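PDB 6KXD: ketosynthase from Streptomyces sp. MSC090213JE08, which belongs to the ketosynthase/chain length factor complex of ishigamide biosynthesis and probably takes part in polyketide chain elongation by a highly reducing type II synthase. Local coordinates for residues 13-18 with 251-256. Sequence-based numbering, arbitrary orientation.
Sequences ATLPPG and AVLSVE
Leu15 reaches from the N-terminal loop to the start of a β-strand and lays both of its methyl groups against Ala251. The contact is small and wholly apolar. About 100 Å² is buried, counting both sides, and no hydrogen bond joins the two segments. Leu15 CD2 lies 3.6 Å from Ala251 CB. The other branch is almost as near, with Leu15 CD1 3.7 Å from Ala251 CB. The alanine methyl therefore meets the forked end of the leucine rather than a single tip.

The Leu15 side chain points its CG away from its own carbonyl carbon (chi1 -82°). Its chi2 of 180° carries CD1 straight on from CA, and CD2 becomes the side branch. CD2 is also the atom that meets Leu253, with Leu15 CD2 4.0 Å from Leu253 CD2. The two leucine side chains cross at about a right angle and touch by one methyl each.

Leu253 does not set out directly at the loop. Its CG is likewise anti to its carbonyl carbon, and CD1 is roughly anti to CA (chi2 -164°). CD2 is left as the branch that comes nearer to Leu15. Leu253 CD2 is also 4.0 Å from Ala251 CB, which closes a triangle of methyls with Leu15 CD2.

The chain belongs to the β-ketoacyl synthases of the thiolase clan, and here its N-terminal tail packs at the periphery, the contact centre lying about 20 Å from the chain centre. Ile374 touches both Leu15 and Ala251, Ala241 also packs on Leu15, and Gly18 N is hydrogen-bonded to Glu242 OE2 as the loop leads into strand 20-29. That strand runs antiparallel to strand 250-259, which pairs on with strand 365-373. There Leu253 and Ser254 both face Val370 in a classic β bulge, and Ala280 of helix 265-280 touches Leu253.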
loop_
_atom_site.group_PDB
_atom_site.type_symbol
_atom_site.label_atom_id
_atom_site.label_comp_id
_atom_site.label_asym_id
_atom_site.label_seq_id
_atom_site.Cartn_x
_atom_site.Cartn_y
_atom_site.Cartn_z
ATOM N N ALA B 13 18.436 -28.099 -5.046
ATOM C CA ALA B 13 19.607 -28.199 -4.173
ATOM C C ALA B 13 20.580 -27.035 -4.436
ATOM O O ALA B 13 21.438 -26.761 -3.602
ATOM C CB ALA B 13 20.276 -29.542 -4.375
ATOM N N THR B 14 20.419 -26.338 -5.575
ATOM C CA THR B 14 21.378 -25.335 -6.085
ATOM C C THR B 14 21.129 -23.941 -5.491
ATOM O O THR B 14 21.898 -23.026 -5.777
ATOM C CB THR B 14 21.297 -25.209 -7.616
ATOM O OG1 THR B 14 20.727 -26.401 -8.157
ATOM C CG2 THR B 14 22.640 -24.957 -8.265
ATOM N N LEU B 15 20.073 -23.789 -4.672
ATOM C CA LEU B 15 19.475 -22.469 -4.325
ATOM C C LEU B 15 20.142 -21.837 -3.109
ATOM O O LEU B 15 20.264 -22.489 -2.078
ATOM C CB LEU B 15 17.986 -22.653 -4.006
ATOM C CG LEU B 15 17.043 -22.707 -5.201
ATOM C CD1 LEU B 15 15.610 -22.903 -4.724
ATOM C CD2 LEU B 15 17.178 -21.447 -6.050
ATOM N N PRO B 16 20.457 -20.518 -3.132
ATOM C CA PRO B 16 20.950 -19.839 -1.933
ATOM C C PRO B 16 20.031 -20.076 -0.735
ATOM O O PRO B 16 18.867 -20.456 -0.889
ATOM C CB PRO B 16 21.003 -18.349 -2.308
ATOM C CG PRO B 16 21.052 -18.342 -3.827
ATOM C CD PRO B 16 20.351 -19.609 -4.284
ATOM N N PRO B 17 20.522 -19.854 0.506
ATOM C CA PRO B 17 19.739 -20.177 1.694
ATOM C C PRO B 17 18.708 -19.047 1.830
ATOM O O PRO B 17 19.023 -17.882 1.529
ATOM C CB PRO B 17 20.807 -20.231 2.796
ATOM C CG PRO B 17 21.850 -19.204 2.354
ATOM C CD PRO B 17 21.793 -19.182 0.837
ATOM N N GLY B 18 17.473 -19.411 2.188
ATOM C CA GLY B 18 16.371 -18.445 2.332
ATOM C C GLY B 18 15.876 -17.865 1.008
ATOM O O GLY B 18 15.288 -16.790 1.008
ATOM N N ALA B 251 11.681 -20.716 -8.091
ATOM C CA ALA B 251 12.436 -19.957 -7.115
ATOM C C ALA B 251 12.481 -18.524 -7.613
ATOM O O ALA B 251 12.679 -18.315 -8.785
ATOM C CB ALA B 251 13.823 -20.478 -6.940
ATOM N N VAL B 252 12.214 -17.585 -6.696
ATOM C CA VAL B 252 12.331 -16.181 -6.992
ATOM C C VAL B 252 13.780 -15.758 -6.738
ATOM O O VAL B 252 14.205 -15.616 -5.604
ATOM C CB VAL B 252 11.352 -15.331 -6.162
ATOM C CG1 VAL B 252 11.519 -13.870 -6.511
ATOM C CG2 VAL B 252 9.904 -15.767 -6.331
ATOM N N LEU B 253 14.544 -15.601 -7.827
ATOM C CA LEU B 253 15.949 -15.299 -7.764
ATOM C C LEU B 253 16.188 -13.804 -7.549
ATOM O O LEU B 253 17.150 -13.402 -6.933
ATOM C CB LEU B 253 16.590 -15.769 -9.072
ATOM C CG LEU B 253 16.506 -17.262 -9.346
ATOM C CD1 LEU B 253 17.505 -17.614 -10.426
ATOM C CD2 LEU B 253 16.775 -18.083 -8.100
ATOM N N SER B 254 15.384 -12.957 -8.176
ATOM C CA SER B 254 15.537 -11.549 -7.988
ATOM C C SER B 254 14.253 -10.838 -8.431
ATOM O O SER B 254 13.493 -11.321 -9.258
ATOM C CB SER B 254 16.686 -11.011 -8.769
ATOM O OG SER B 254 16.399 -11.169 -10.132
ATOM N N VAL B 255 14.041 -9.703 -7.796
ATOM C CA VAL B 255 13.024 -8.747 -8.189
ATOM C C VAL B 255 13.674 -7.384 -8.092
ATOM O O VAL B 255 14.208 -6.990 -7.051
ATOM C CB VAL B 255 11.776 -8.816 -7.296
ATOM C CG1 VAL B 255 10.775 -7.740 -7.679
ATOM C CG2 VAL B 255 11.147 -10.177 -7.325
ATOM N N GLU B 256 13.675 -6.684 -9.221
ATOM C CA GLU B 256 14.288 -5.426 -9.293
ATOM C C GLU B 256 13.258 -4.445 -9.855
ATOM O O GLU B 256 12.345 -4.820 -10.605
ATOM C CB GLU B 256 15.553 -5.475 -10.164
ATOM C CG GLU B 256 16.701 -6.242 -9.527
ATOM C CD GLU B 256 17.250 -5.669 -8.218
ATOM O OE1 GLU B 256 17.478 -6.458 -7.276
ATOM O OE2 GLU B 256 17.458 -4.444 -8.162
#